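PDB 3WL8: oxidized polyvinyl alcohol hydrolase from Pseudomonas sp., which catalyses the hydrolysis of beta-diketones such as 4,6-nonanedione and of oxidized polyvinyl alcohol, in the second step of polyvinyl alcohol degradation. Local coordinates for residues 66-71 with 127-132; 174-179 with 303-308; 258-263 with 270-275. The protein carries 1 engineered substitution. All coordinates share one frame; numbering follows the deposited sequence.

Interaction 1. Residues 66-71 with 127-132; sequences VPMTGS and NPWFEG. With OCA (octanoic acid (caprylic acid)), chain C.
M68, T69, G70 and S71 run in turn past W129 and P128 where a central strand of the alpha/beta-hydrolase fold, 62-68, leaves the sheet and enters a loop beside the active site. M68 closes the strand. Its CB lies 3.5 Å from CZ2 of W129; chi1 of -68° and an extended chi2 carry SD over the indole, and the chain then bends at chi3, taking CE away from the ring. M68 SD stands 4.4 Å from the centroid of the six-membered ring, almost exactly on the ring normal, a Met-aromatic contact reinforced by CG over the same ring. A long, flexible, polarisable side chain suits this flat surface. T69 then offers its backbone carbonyl to the edge of the indole. W129 NE1 donates to T69 O at 2.9 Å (N-H...O 156°); the acceptor lies only 8° out of the ring plane, whereas the donor is tilted well away from the carbonyl plane. The side-chain hydroxyl of T69 turns elsewhere, to E73 O, while its methyl CG2 comes to 4.1 Å from W129 CZ2. A phenylalanine in place of W129 would probably still fill part of this surface but leave T69 O without its indole partner, freeing the loop to shift. At G70 the carbonyl O rests 3.8 Å from CB of P128. S71 follows, its CA backed by the pyrrolidine ring of P128, whose CG is 3.6 Å from S71 OG. That hydroxyl is also bonded to W126 NE1, and S71 OG donates to carboxylate atom O2 of the bound octanoic acid at 2.7 Å.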
loop_
_atom_site.group_PDB
_atom_site.type_symbol
_atom_site.label_atom_id
_atom_site.label_comp_id
_atom_site.label_asym_id
_atom_site.label_seq_id
_atom_site.Cartn_x
_atom_site.Cartn_y
_atom_site.Cartn_z
ATOM N N VAL A 66 -4.932 0.408 -8.100
ATOM C CA VAL A 66 -4.932 -0.971 -7.565
ATOM C C VAL A 66 -5.121 -0.845 -6.056
ATOM O O VAL A 66 -4.163 -0.701 -5.291
ATOM C CB VAL A 66 -3.580 -1.651 -7.884
ATOM C CG1 VAL A 66 -3.519 -3.013 -7.262
ATOM C CG2 VAL A 66 -3.483 -1.811 -9.393
ATOM N N PRO A 67 -6.384 -0.870 -5.618
ATOM C CA PRO A 67 -6.664 -0.745 -4.183
ATOM C C PRO A 67 -6.636 -2.064 -3.464
ATOM O O PRO A 67 -7.082 -3.097 -3.976
ATOM C CB PRO A 67 -8.065 -0.126 -4.167
ATOM C CG PRO A 67 -8.737 -0.835 -5.380
ATOM C CD PRO A 67 -7.620 -0.789 -6.431
ATOM N N MET A 68 -6.126 -2.025 -2.242
ATOM C CA MET A 68 -6.023 -3.255 -1.423
ATOM C C MET A 68 -6.689 -3.082 -0.076
ATOM O O MET A 68 -6.448 -2.078 0.617
ATOM C CB MET A 68 -4.549 -3.609 -1.204
ATOM C CG MET A 68 -3.911 -4.047 -2.531
ATOM S SD MET A 68 -2.102 -4.295 -2.403
ATOM C CE MET A 68 -1.474 -2.599 -2.288
ATOM N N THR A 69 -7.494 -4.075 0.306
ATOM C CA THR A 69 -8.127 -4.037 1.617
ATOM C C THR A 69 -7.077 -4.382 2.671
ATOM O O THR A 69 -5.902 -4.616 2.342
ATOM C CB THR A 69 -9.281 -5.046 1.654
ATOM O OG1 THR A 69 -10.045 -4.824 2.842
ATOM C CG2 THR A 69 -8.740 -6.497 1.564
ATOM N N GLY A 70 -7.512 -4.386 3.920
ATOM C CA GLY A 70 -6.653 -4.705 5.066
ATOM C C GLY A 70 -6.865 -6.092 5.654
ATOM O O GLY A 70 -7.006 -7.059 4.930
ATOM N N SER A 71 -6.897 -6.178 6.977
ATOM C CA SER A 71 -6.997 -7.489 7.644
ATOM C C SER A 71 -8.382 -8.035 7.795
ATOM O O SER A 71 -8.565 -9.238 7.691
ATOM C CB SER A 71 -6.364 -7.378 9.040
ATOM O OG SER A 71 -4.981 -7.057 8.933
ATOM N N ASN A 127 -0.857 -12.566 7.642
ATOM C CA ASN A 127 -1.518 -13.318 6.581
ATOM C C ASN A 127 -2.327 -12.666 5.456
ATOM O O ASN A 127 -2.473 -13.278 4.386
ATOM C CB ASN A 127 -2.382 -14.386 7.269
ATOM C CG ASN A 127 -2.533 -15.643 6.456
ATOM O OD1 ASN A 127 -1.587 -16.124 5.857
ATOM N ND2 ASN A 127 -3.742 -16.207 6.464
ATOM N N PRO A 128 -2.854 -11.431 5.653
ATOM C CA PRO A 128 -3.641 -10.804 4.589
ATOM C C PRO A 128 -2.933 -10.649 3.236
ATOM O O PRO A 128 -3.517 -10.877 2.158
ATOM C CB PRO A 128 -4.041 -9.441 5.185
ATOM C CG PRO A 128 -4.191 -9.763 6.645
ATOM C CD PRO A 128 -2.986 -10.685 6.925
ATOM N N TRP A 129 -1.664 -10.257 3.303
ATOM C CA TRP A 129 -0.848 -10.072 2.103
ATOM C C TRP A 129 0.570 -10.512 2.423
ATOM O O TRP A 129 0.946 -10.577 3.605
ATOM C CB TRP A 129 -0.780 -8.587 1.672
ATOM C CG TRP A 129 -2.121 -7.901 1.464
ATOM C CD1 TRP A 129 -2.757 -7.069 2.336
ATOM C CD2 TRP A 129 -2.950 -7.971 0.309
ATOM N NE1 TRP A 129 -3.930 -6.613 1.804
ATOM C CE2 TRP A 129 -4.079 -7.144 0.554
ATOM C CE3 TRP A 129 -2.856 -8.648 -0.913
ATOM C CZ2 TRP A 129 -5.110 -6.979 -0.385
ATOM C CZ3 TRP A 129 -3.860 -8.497 -1.827
ATOM C CH2 TRP A 129 -4.991 -7.665 -1.568
ATOM N N PHE A 130 1.374 -10.807 1.401
ATOM C CA PHE A 130 2.773 -11.176 1.646
ATOM C C PHE A 130 3.466 -9.817 1.696
ATOM O O PHE A 130 4.076 -9.365 0.736
ATOM C CB PHE A 130 3.234 -12.059 0.469
ATOM C CG PHE A 130 2.376 -13.289 0.323
ATOM C CD1 PHE A 130 2.368 -14.241 1.343
ATOM C CD2 PHE A 130 1.582 -13.499 -0.821
ATOM C CE1 PHE A 130 1.588 -15.377 1.228
ATOM C CE2 PHE A 130 0.790 -14.663 -0.943
ATOM C CZ PHE A 130 0.800 -15.612 0.096
ATOM N N GLU A 131 3.377 -9.178 2.861
ATOM C CA GLU A 131 3.821 -7.795 3.002
ATOM C C GLU A 131 4.985 -7.510 3.949
ATOM O O GLU A 131 5.362 -6.357 4.113
ATOM C CB GLU A 131 2.598 -6.868 3.326
ATOM C CG GLU A 131 1.473 -7.390 4.310
ATOM C CD GLU A 131 1.748 -7.188 5.808
ATOM O OE1 GLU A 131 2.838 -7.539 6.279
ATOM O OE2 GLU A 131 0.827 -6.713 6.519
ATOM N N GLY A 132 5.556 -8.554 4.545
ATOM C CA GLY A 132 6.680 -8.297 5.419
ATOM C C GLY A 132 7.258 -9.615 5.899
ATOM O O GLY A 132 6.516 -10.564 6.168
HETATM C C1 OCA C . -3.640 -4.145 10.368
HETATM C C2 OCA C . -2.511 -5.173 10.458
HETATM C C3 OCA C . -1.702 -5.011 11.748
HETATM C C4 OCA C . -0.528 -5.990 11.690
HETATM C C5 OCA C . 0.103 -6.160 13.072
HETATM C C6 OCA C . 1.220 -7.202 12.989
HETATM C C7 OCA C . 1.526 -7.709 14.400
HETATM C C8 OCA C . 2.398 -8.963 14.303
HETATM O O1 OCA C . -3.376 -2.990 10.768
HETATM O O2 OCA C . -4.613 -4.451 9.646
#

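Interaction 2. Residues 174-179 with 303-308; sequences GGIASG and HMWPQL. Engineered in segment 174-179: A177 (natural residue Ser). With OCA (octanoic acid (caprylic acid)), chain C.
I176 presses its branched side chain against W305 and M304 just before the nucleophile elbow of the hydrolase. Its CB lies 3.7 Å from W305 CE3. From there the methyl CG2 meets the rim of the benzene ring in its plane, while CG1, set anti to the backbone N (chi1 177°), runs along the backbone between M304 and W305. At the tip, CD1 reaches M304 O at 3.3 Å. A beta-branched residue thus fills both the ring edge and the peptide groove. Next comes A177, engineered in place of a serine that is assigned by similarity to the charge relay. Its phi of 61° is the unusual turn expected of an elbow residue, and its CB stands 3.4 Å from H303 NE2. H303 NE2 donates to octanoic acid O1 at 2.7 Å, and its ND1 is bonded to D258, an arrangement consistent with a Ser-His-Asp triad. Glycines flank the elbow for want of space: a CB on G175 would clash with G179 O. The turn joins strand 170-176, between strands 62-68 and 196-200, to helix 178-189, while W305, packed on I200 of strand 196-200, bonds through NE1 to N314 of helix 310-322.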
loop_
_atom_site.group_PDB
_atom_site.type_symbol
_atom_site.label_atom_id
_atom_site.label_comp_id
_atom_site.label_asym_id
_atom_site.label_seq_id
_atom_site.Cartn_x
_atom_site.Cartn_y
_atom_site.Cartn_z
ATOM N N GLY A 174 -2.399 1.072 -3.739
ATOM C CA GLY A 174 -2.485 1.640 -2.407
ATOM C C GLY A 174 -3.454 0.852 -1.585
ATOM O O GLY A 174 -4.110 -0.046 -2.105
ATOM N N GLY A 175 -3.543 1.147 -0.294
ATOM C CA GLY A 175 -4.465 0.346 0.486
ATOM C C GLY A 175 -4.401 0.758 1.935
ATOM O O GLY A 175 -3.607 1.609 2.313
ATOM N N ILE A 176 -5.230 0.103 2.731
ATOM C CA ILE A 176 -5.327 0.410 4.161
ATOM C C ILE A 176 -4.768 -0.679 5.050
ATOM O O ILE A 176 -4.936 -1.861 4.771
ATOM C CB ILE A 176 -6.840 0.662 4.556
ATOM C CG1 ILE A 176 -6.988 0.917 6.077
ATOM C CG2 ILE A 176 -7.718 -0.562 4.148
ATOM C CD1 ILE A 176 -6.425 2.291 6.479
ATOM N N ALA A 177 -4.044 -0.274 6.089
ATOM C CA ALA A 177 -3.572 -1.220 7.103
ATOM C C ALA A 177 -2.675 -2.249 6.486
ATOM O O ALA A 177 -1.682 -1.844 5.907
ATOM C CB ALA A 177 -4.830 -1.843 7.798
ATOM N N SER A 178 -2.976 -3.539 6.576
ATOM C CA SER A 178 -2.076 -4.529 5.945
ATOM C C SER A 178 -1.947 -4.228 4.450
ATOM O O SER A 178 -0.892 -4.503 3.852
ATOM C CB SER A 178 -2.620 -5.944 6.192
ATOM O OG SER A 178 -1.773 -6.964 5.641
ATOM N N GLY A 179 -3.004 -3.693 3.853
ATOM C CA GLY A 179 -2.918 -3.271 2.441
ATOM C C GLY A 179 -1.980 -2.078 2.244
ATOM O O GLY A 179 -1.411 -1.912 1.167
ATOM N N HIS A 303 -7.600 4.213 12.585
ATOM C CA HIS A 303 -7.054 3.153 11.748
ATOM C C HIS A 303 -8.161 2.508 10.916
ATOM O O HIS A 303 -8.718 1.456 11.291
ATOM C CB HIS A 303 -6.419 2.072 12.639
ATOM C CG HIS A 303 -5.552 1.118 11.884
ATOM N ND1 HIS A 303 -4.458 1.536 11.161
ATOM C CD2 HIS A 303 -5.620 -0.232 11.723
ATOM C CE1 HIS A 303 -3.886 0.490 10.584
ATOM N NE2 HIS A 303 -4.570 -0.594 10.912
ATOM N N MET A 304 -8.493 3.120 9.801
ATOM C CA MET A 304 -9.536 2.603 8.912
ATOM C C MET A 304 -9.457 3.467 7.668
ATOM O O MET A 304 -8.661 4.431 7.598
ATOM C CB MET A 304 -10.929 2.716 9.568
ATOM C CG MET A 304 -11.259 4.105 9.981
ATOM S SD MET A 304 -12.743 4.184 11.089
ATOM C CE MET A 304 -13.782 3.107 10.412
ATOM N N TRP A 305 -10.198 3.122 6.636
ATOM C CA TRP A 305 -10.098 3.990 5.453
ATOM C C TRP A 305 -10.478 5.411 5.844
ATOM O O TRP A 305 -11.386 5.589 6.647
ATOM C CB TRP A 305 -11.099 3.533 4.374
ATOM C CG TRP A 305 -10.730 4.053 3.008
ATOM C CD1 TRP A 305 -11.114 5.250 2.446
ATOM C CD2 TRP A 305 -9.793 3.472 2.121
ATOM N NE1 TRP A 305 -10.447 5.445 1.276
ATOM C CE2 TRP A 305 -9.628 4.366 1.045
ATOM C CE3 TRP A 305 -9.052 2.272 2.135
ATOM C CZ2 TRP A 305 -8.748 4.113 -0.022
ATOM C CZ3 TRP A 305 -8.179 2.021 1.082
ATOM C CH2 TRP A 305 -8.039 2.945 0.012
ATOM N N PRO A 306 -9.828 6.438 5.257
ATOM C CA PRO A 306 -10.155 7.844 5.560
ATOM C C PRO A 306 -11.676 8.012 5.621
ATOM O O PRO A 306 -12.380 7.649 4.688
ATOM C CB PRO A 306 -9.491 8.593 4.411
ATOM C CG PRO A 306 -8.190 7.815 4.318
ATOM C CD PRO A 306 -8.690 6.357 4.335
ATOM N N GLN A 307 -12.175 8.585 6.739
ATOM C CA GLN A 307 -13.596 8.703 6.981
ATOM C C GLN A 307 -14.249 10.040 6.695
ATOM O O GLN A 307 -15.454 10.095 6.436
ATOM C CB GLN A 307 -13.879 8.374 8.451
ATOM C CG GLN A 307 -13.565 6.903 8.834
ATOM C CD GLN A 307 -14.483 5.893 8.162
ATOM O OE1 GLN A 307 -14.048 5.100 7.272
ATOM N NE2 GLN A 307 -15.741 5.891 8.552
ATOM N N LEU A 308 -13.456 11.084 6.789
ATOM C CA LEU A 308 -13.975 12.446 6.567
ATOM C C LEU A 308 -13.915 12.732 5.092
ATOM O O LEU A 308 -12.832 12.684 4.490
ATOM C CB LEU A 308 -13.131 13.480 7.303
ATOM C CG LEU A 308 -13.000 13.241 8.810
ATOM C CD1 LEU A 308 -11.885 14.146 9.379
ATOM C CD2 LEU A 308 -14.390 13.442 9.456
HETATM C C1 OCA C . -3.640 -4.145 10.368
HETATM C C2 OCA C . -2.511 -5.173 10.458
HETATM C C3 OCA C . -1.702 -5.011 11.748
HETATM C C4 OCA C . -0.528 -5.990 11.690
HETATM C C5 OCA C . 0.103 -6.160 13.072
HETATM C C6 OCA C . 1.220 -7.202 12.989
HETATM C C7 OCA C . 1.526 -7.709 14.400
HETATM C C8 OCA C . 2.398 -8.963 14.303
HETATM O O1 OCA C . -3.376 -2.990 10.768
HETATM O O2 OCA C . -4.613 -4.451 9.646
#

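Interaction 3. Residues 258-263 with 270-275. With OCA (octanoic acid (caprylic acid)), chain C.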
loop_
_atom_site.group_PDB
_atom_site.type_symbol
_atom_site.label_atom_id
_atom_site.label_comp_id
_atom_site.label_asym_id
_atom_site.label_seq_id
_atom_site.Cartn_x
_atom_site.Cartn_y
_atom_site.Cartn_z
ATOM N N ASP A 258 -4.717 6.042 15.497
ATOM C CA ASP A 258 -4.300 5.154 14.409
ATOM C C ASP A 258 -3.390 4.065 14.994
ATOM O O ASP A 258 -2.143 4.169 14.966
ATOM C CB ASP A 258 -3.606 5.956 13.320
ATOM C CG ASP A 258 -3.438 5.157 12.031
ATOM O OD1 ASP A 258 -3.808 3.966 12.058
ATOM O OD2 ASP A 258 -2.927 5.725 11.021
ATOM N N LEU A 259 -4.057 3.040 15.538
ATOM C CA LEU A 259 -3.423 1.912 16.252
ATOM C C LEU A 259 -4.154 0.633 15.904
ATOM O O LEU A 259 -5.302 0.686 15.455
ATOM C CB LEU A 259 -3.589 2.109 17.780
ATOM C CG LEU A 259 -3.078 3.430 18.359
ATOM C CD1 LEU A 259 -3.592 3.631 19.787
ATOM C CD2 LEU A 259 -1.578 3.470 18.308
ATOM N N TRP A 260 -3.522 -0.520 16.083
ATOM C CA TRP A 260 -4.284 -1.754 15.848
ATOM C C TRP A 260 -4.111 -2.701 17.022
ATOM O O TRP A 260 -3.006 -2.881 17.541
ATOM C CB TRP A 260 -3.854 -2.468 14.548
ATOM C CG TRP A 260 -4.615 -3.768 14.242
ATOM C CD1 TRP A 260 -4.096 -5.043 14.245
ATOM C CD2 TRP A 260 -5.986 -3.895 13.829
ATOM N NE1 TRP A 260 -5.053 -5.943 13.842
ATOM C CE2 TRP A 260 -6.222 -5.264 13.586
ATOM C CE3 TRP A 260 -7.037 -2.980 13.647
ATOM C CZ2 TRP A 260 -7.470 -5.750 13.160
ATOM C CZ3 TRP A 260 -8.290 -3.464 13.224
ATOM C CH2 TRP A 260 -8.483 -4.831 12.988
ATOM N N ASN A 261 -5.228 -3.257 17.463
ATOM C CA ASN A 261 -5.179 -4.243 18.541
ATOM C C ASN A 261 -5.457 -5.582 17.897
ATOM O O ASN A 261 -6.474 -5.775 17.259
ATOM C CB ASN A 261 -6.267 -3.953 19.593
ATOM C CG ASN A 261 -6.030 -2.620 20.293
ATOM O OD1 ASN A 261 -6.815 -1.669 20.165
ATOM N ND2 ASN A 261 -4.945 -2.526 20.971
ATOM N N CYS A 262 -4.517 -6.496 18.112
ATOM C CA CYS A 262 -4.583 -7.854 17.635
ATOM C C CYS A 262 -5.520 -8.649 18.548
ATOM O O CYS A 262 -5.944 -8.184 19.596
ATOM C CB CYS A 262 -3.182 -8.456 17.668
ATOM S SG CYS A 262 -2.117 -7.944 16.251
ATOM N N THR A 263 -5.829 -9.865 18.135
ATOM C CA THR A 263 -6.738 -10.717 18.900
ATOM C C THR A 263 -6.076 -12.064 19.119
ATOM O O THR A 263 -5.657 -12.712 18.175
ATOM C CB THR A 263 -8.060 -10.955 18.131
ATOM O OG1 THR A 263 -8.657 -9.688 17.812
ATOM C CG2 THR A 263 -9.073 -11.772 18.995
ATOM N N PHE A 270 -4.904 -7.047 22.294
ATOM C CA PHE A 270 -3.667 -6.420 22.769
ATOM C C PHE A 270 -3.096 -5.523 21.674
ATOM O O PHE A 270 -3.200 -5.841 20.487
ATOM C CB PHE A 270 -2.601 -7.452 23.216
ATOM C CG PHE A 270 -2.054 -8.334 22.107
ATOM C CD1 PHE A 270 -0.784 -8.088 21.558
ATOM C CD2 PHE A 270 -2.795 -9.401 21.607
ATOM C CE1 PHE A 270 -0.283 -8.892 20.538
ATOM C CE2 PHE A 270 -2.292 -10.210 20.581
ATOM C CZ PHE A 270 -1.040 -9.954 20.047
ATOM N N LEU A 271 -2.491 -4.417 22.076
ATOM C CA LEU A 271 -1.895 -3.493 21.090
ATOM C C LEU A 271 -0.739 -4.141 20.339
ATOM O O LEU A 271 0.227 -4.582 20.942
ATOM C CB LEU A 271 -1.377 -2.244 21.806
ATOM C CG LEU A 271 -0.767 -1.137 20.928
ATOM C CD1 LEU A 271 -1.817 -0.535 19.988
ATOM C CD2 LEU A 271 -0.215 -0.067 21.841
ATOM N N CYS A 272 -0.808 -4.186 19.004
ATOM C CA CYS A 272 0.278 -4.821 18.281
ATOM C C CYS A 272 0.819 -3.945 17.160
ATOM O O CYS A 272 1.760 -4.345 16.457
ATOM C CB CYS A 272 -0.178 -6.165 17.725
ATOM S SG CYS A 272 -1.594 -6.004 16.629
ATOM N N ALA A 273 0.217 -2.765 16.950
ATOM C CA ALA A 273 0.802 -1.882 15.935
ATOM C C ALA A 273 0.426 -0.426 16.179
ATOM O O ALA A 273 -0.693 -0.152 16.609
ATOM C CB ALA A 273 0.363 -2.302 14.523
ATOM N N ASP A 274 1.376 0.471 15.938
ATOM C CA ASP A 274 1.130 1.914 16.112
ATOM C C ASP A 274 1.594 2.519 14.812
ATOM O O ASP A 274 2.756 2.349 14.448
ATOM C CB ASP A 274 1.996 2.409 17.281
ATOM C CG ASP A 274 1.857 3.896 17.531
ATOM O OD1 ASP A 274 1.368 4.640 16.659
ATOM O OD2 ASP A 274 2.287 4.325 18.624
ATOM N N TYR A 275 0.698 3.213 14.103
ATOM C CA TYR A 275 1.080 3.721 12.785
ATOM C C TYR A 275 1.778 5.045 12.744
ATOM O O TYR A 275 2.207 5.516 11.690
ATOM C CB TYR A 275 -0.159 3.639 11.862
ATOM C CG TYR A 275 -0.565 2.199 11.755
ATOM C CD1 TYR A 275 -1.427 1.609 12.701
ATOM C CD2 TYR A 275 0.006 1.380 10.789
ATOM C CE1 TYR A 275 -1.682 0.247 12.675
ATOM C CE2 TYR A 275 -0.249 0.020 10.761
ATOM C CZ TYR A 275 -1.075 -0.531 11.684
ATOM O OH TYR A 275 -1.341 -1.881 11.622
HETATM C C1 OCA C . -3.640 -4.145 10.368
HETATM C C2 OCA C . -2.511 -5.173 10.458
HETATM C C3 OCA C . -1.702 -5.011 11.748
HETATM C C4 OCA C . -0.528 -5.990 11.690
HETATM C C5 OCA C . 0.103 -6.160 13.072
HETATM C C6 OCA C . 1.220 -7.202 12.989
HETATM C C7 OCA C . 1.526 -7.709 14.400
HETATM C C8 OCA C . 2.398 -8.963 14.303
HETATM O O1 OCA C . -3.376 -2.990 10.768
HETATM O O2 OCA C . -4.613 -4.451 9.646
HETATM O O HOH W 1 -0.823 6.453 15.801
#
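C262 and C272 are joined through their SG atoms at 2.0 Å, a compact bump on the pocket side of the two strands. The ring of F270 closes over C262: its chi1 of 66° brings one face across the CB, which sits 3.8 Å from the ring centroid in a CH-pi contact. On the same face stands W260, with CD1 3.6 Å from C272 SG. The small A273 faces its CB, and the octanoic acid lies over one face of the indole, its C3 3.5 Å from W260 CD1. The strands form a beta hairpin interrupted by a classic bulge, in which C272 and A273 both face W260 and W260 O accepts from both their N-H groups. At the hairpin's end Y275 turns its ring edge to W260 CB, with D258 OD1 3.4 Å from Y275 CD1; D258 OD2 is hydrogen-bonded to S201 OG. The hydroxyl at the far end of the ring meets the acid, Y275 OH and octanoic acid O1 forming a very short hydrogen bond of 2.5 Å. On the reverse face the leucines mesh, L271 CD1 tucking in 3.9 Å from L259 CB. There L259 CD2 nestles against CG of D274, whose carboxylate pairs with R220 and caps R276 N.

Overall arrangement
All three interactions reach the same octanoic acid. Interactions 1 and 2 are buried near the centre of the chain and hold neighbouring strands of the main sheet, 62-68 and 170-176; they touch directly through E131 and S178 and through the backbones of M68 and G174. Interaction 3 lies farther out, only partly buried, in a separate hairpin nested within the loop that interaction 2 closes. It meets interaction 2 where H303 bonds to D258 and stacks on Y275. Their chemistry follows their place: an indole bonded to a loop carbonyl in 66-71 with 127-132, mainly apolar packing across the segments in 174-179 with 303-308, and strand pairing locked by a disulfide in the outer hairpin.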